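Local coordinates for putative pilus assembly-related protein (Burkholderia pseudomallei, PDB 4DAD), which probably takes part in pilus assembly and signalling through its CheY-like receiver domain, and may bind and hydrolyse ATP through another part of the full-length protein, at residues I21-A26 and I70-G75. Residues are numbered along the deposited sequence; the frame is centred on the assembly and turned at random.
Sequences INILVA and ILMIDG
Ile23 and Ile70 lie side by side on one face of a parallel sheet and point the same way. CG2 of Ile23 meets CG2 of Ile70 at 4.0 Å. CD1 of Ile70 also reaches back to CG2 of Ile21, 3.7 Å away, and these two side chains cross at a slant. Farther along the same face, Met72, present as selenomethionine, bends at its last torsion (chi3 -52°). The bend sets CE of Met72 3.9 Å from CG2 of Ile23. Helices 30-43 and 128-140 cover this face; Val40 and Leu135 each touch both Ile23 and Met72.

On the other face, Leu24 and Leu71 can run alongside each other because both place CG anti to the backbone N (chi1 179° in Leu24). CD2 of Leu24 sits 3.9 Å from CD1 of Leu71, and the same CD1 is 4.1 Å from CB of Ala26.

Five backbone hydrogen bonds join the neighbouring inner strands 22-26 and 70-74. Leu24 and Ala26 each both donate and accept. The bond from Leu24 N to Ile70 O is 2.7 Å and nearly straight (176°), although the donor is tilted out of the carbonyl plane. The last, Asp74 N to Ala26 O, measures 2.9 Å.

Asp74, the predicted phosphorylation site, is unmodified here. Its carboxylate turns away from strand 22-26; OD2 bonds to Ser27 OG and OD1 forms a salt bridge with Arg32. Strand order 2-1-3-4-5 in a parallel sheet marks a receiver domain. Ser27 and Arg32 hold the Asp74 carboxylate near the C-terminal end of its middle strand.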
ATOM      1  N   ILE A  21     -11.297 -12.746 -10.102  1.00 38.59           N
ATOM      2  CA  ILE A  21     -11.085 -11.431  -9.499  1.00 35.48           C
ATOM      3  C   ILE A  21     -12.325 -10.562  -9.580  1.00 41.28           C
ATOM      4  O   ILE A  21     -12.820 -10.220 -10.660  1.00 41.33           O
ATOM      5  CB  ILE A  21      -9.848 -10.693 -10.071  1.00 36.45           C
ATOM      6  CG1 ILE A  21      -8.578 -11.578  -9.925  1.00 36.11           C
ATOM      7  CG2 ILE A  21      -9.681  -9.367  -9.344  1.00 32.95           C
ATOM      8  CD1 ILE A  21      -7.391 -11.262 -10.863  1.00 30.17           C
ATOM      9  N   ASN A  22     -12.803 -10.210  -8.388  1.00 38.57           N
ATOM     10  CA  ASN A  22     -13.952  -9.371  -8.148  1.00 37.32           C
ATOM     11  C   ASN A  22     -13.496  -7.951  -7.931  1.00 37.66           C
ATOM     12  O   ASN A  22     -12.779  -7.671  -6.973  1.00 36.30           O
ATOM     13  CB  ASN A  22     -14.738  -9.903  -6.950  1.00 36.53           C
ATOM     14  CG  ASN A  22     -15.397 -11.225  -7.223  1.00 48.57           C
ATOM     15  OD1 ASN A  22     -15.658 -11.609  -8.369  1.00 43.43           O
ATOM     16  ND2 ASN A  22     -15.699 -11.946  -6.170  1.00 41.53           N
ATOM     17  N   ILE A  23     -13.922  -7.061  -8.823  1.00 34.91           N
ATOM     18  CA  ILE A  23     -13.610  -5.630  -8.796  1.00 34.31           C
ATOM     19  C   ILE A  23     -14.860  -4.796  -8.501  1.00 36.95           C
ATOM     20  O   ILE A  23     -15.869  -4.918  -9.185  1.00 37.70           O
ATOM     21  CB  ILE A  23     -12.957  -5.156 -10.140  1.00 37.91           C
ATOM     22  CG1 ILE A  23     -11.787  -6.101 -10.567  1.00 38.07           C
ATOM     23  CG2 ILE A  23     -12.525  -3.657 -10.040  1.00 38.31           C
ATOM     24  CD1 ILE A  23     -10.762  -5.539 -11.501  1.00 42.34           C
ATOM     25  N   LEU A  24     -14.776  -3.928  -7.498  1.00 33.43           N
ATOM     26  CA  LEU A  24     -15.818  -2.948  -7.186  1.00 31.89           C
ATOM     27  C   LEU A  24     -15.344  -1.599  -7.723  1.00 36.46           C
ATOM     28  O   LEU A  24     -14.238  -1.159  -7.379  1.00 37.26           O
ATOM     29  CB  LEU A  24     -16.104  -2.892  -5.692  1.00 31.49           C
ATOM     30  CG  LEU A  24     -17.172  -1.873  -5.223  1.00 36.68           C
ATOM     31  CD1 LEU A  24     -18.582  -2.207  -5.789  1.00 34.96           C
ATOM     32  CD2 LEU A  24     -17.192  -1.798  -3.714  1.00 40.04           C
ATOM     33  N   VAL A  25     -16.129  -0.994  -8.630  1.00 33.71           N
ATOM     34  CA  VAL A  25     -15.831   0.315  -9.259  1.00 35.41           C
ATOM     35  C   VAL A  25     -16.751   1.355  -8.607  1.00 40.15           C
ATOM     36  O   VAL A  25     -17.963   1.176  -8.613  1.00 40.43           O
ATOM     37  CB  VAL A  25     -15.917   0.308 -10.823  1.00 39.70           C
ATOM     38  CG1 VAL A  25     -15.700   1.711 -11.374  1.00 41.71           C
ATOM     39  CG2 VAL A  25     -14.872  -0.623 -11.423  1.00 38.90           C
ATOM     40  N   ALA A  26     -16.178   2.407  -7.999  1.00 38.93           N
ATOM     41  CA  ALA A  26     -16.954   3.400  -7.256  1.00 39.33           C
ATOM     42  C   ALA A  26     -16.782   4.786  -7.803  1.00 42.83           C
ATOM     43  O   ALA A  26     -15.652   5.269  -7.856  1.00 42.38           O
ATOM     44  CB  ALA A  26     -16.543   3.376  -5.781  1.00 39.97           C
ATOM     45  N   ILE A  70     -10.656  -6.094  -5.414  1.00 32.73           N
ATOM     46  CA  ILE A  70     -10.211  -4.751  -5.804  1.00 31.52           C
ATOM     47  C   ILE A  70     -11.353  -3.730  -5.701  1.00 37.01           C
ATOM     48  O   ILE A  70     -12.503  -4.011  -6.028  1.00 36.51           O
ATOM     49  CB  ILE A  70      -9.567  -4.764  -7.213  1.00 33.21           C
ATOM     50  CG1 ILE A  70      -8.314  -5.652  -7.234  1.00 33.03           C
ATOM     51  CG2 ILE A  70      -9.238  -3.345  -7.740  1.00 34.33           C
ATOM     52  CD1 ILE A  70      -7.898  -6.168  -8.704  1.00 38.77           C
ATOM     53  N   LEU A  71     -10.996  -2.542  -5.211  1.00 35.29           N
ATOM     54  CA  LEU A  71     -11.849  -1.387  -5.097  1.00 34.68           C
ATOM     55  C   LEU A  71     -11.190  -0.260  -5.854  1.00 39.75           C
ATOM     56  O   LEU A  71     -10.145   0.237  -5.452  1.00 34.97           O
ATOM     57  CB  LEU A  71     -12.120  -1.028  -3.620  1.00 34.01           C
ATOM     58  CG  LEU A  71     -12.765   0.325  -3.311  1.00 37.34           C
ATOM     59  CD1 LEU A  71     -14.051   0.537  -4.080  1.00 35.48           C
ATOM     60  CD2 LEU A  71     -13.010   0.457  -1.823  1.00 41.80           C
HETATM   61  N   MSE A  72     -11.804   0.129  -6.971  1.00 43.35           N
HETATM   62  CA  MSE A  72     -11.314   1.239  -7.770  1.00 47.16           C
HETATM   63  C   MSE A  72     -12.168   2.474  -7.481  1.00 48.31           C
HETATM   64  O   MSE A  72     -13.364   2.473  -7.780  1.00 47.16           O
HETATM   65  CB  MSE A  72     -11.345   0.862  -9.224  1.00 52.43           C
HETATM   66  CG  MSE A  72     -10.356   1.629 -10.047  1.00 65.90           C
HETATM   67 SE   MSE A  72     -10.332   0.893 -11.832  0.75 80.01          SE
HETATM   68  CE  MSE A  72     -10.054  -0.997 -11.357  1.00 74.90           C
ATOM     69  N   ILE A  73     -11.581   3.480  -6.804  1.00 44.77           N
ATOM     70  CA  ILE A  73     -12.291   4.683  -6.392  1.00 45.49           C
ATOM     71  C   ILE A  73     -11.982   5.847  -7.330  1.00 51.57           C
ATOM     72  O   ILE A  73     -10.817   6.176  -7.538  1.00 51.54           O
ATOM     73  CB  ILE A  73     -11.972   5.050  -4.909  1.00 49.33           C
ATOM     74  CG1 ILE A  73     -12.585   4.058  -3.917  1.00 48.89           C
ATOM     75  CG2 ILE A  73     -12.425   6.469  -4.531  1.00 51.87           C
ATOM     76  CD1 ILE A  73     -11.753   3.982  -2.554  1.00 59.55           C
ATOM     77  N   ASP A  74     -13.036   6.506  -7.843  1.00 50.18           N
ATOM     78  CA  ASP A  74     -12.886   7.729  -8.616  1.00 53.71           C
ATOM     79  C   ASP A  74     -12.671   8.890  -7.599  1.00 64.32           C
ATOM     80  O   ASP A  74     -13.552   9.167  -6.774  1.00 64.73           O
ATOM     81  CB  ASP A  74     -14.107   7.943  -9.525  1.00 55.34           C
ATOM     82  CG  ASP A  74     -14.188   9.283 -10.233  1.00 69.20           C
ATOM     83  OD1 ASP A  74     -13.201  10.045 -10.181  1.00 73.58           O
ATOM     84  OD2 ASP A  74     -15.235   9.563 -10.858  1.00 73.77           O
ATOM     85  N   GLY A  75     -11.486   9.512  -7.648  1.00 65.87           N
ATOM     86  CA  GLY A  75     -11.078  10.584  -6.739  1.00 69.51           C
ATOM     87  C   GLY A  75     -11.264  12.002  -7.233  1.00 80.85           C
ATOM     88  O   GLY A  75     -10.326  12.802  -7.171  1.00 82.97           O
TER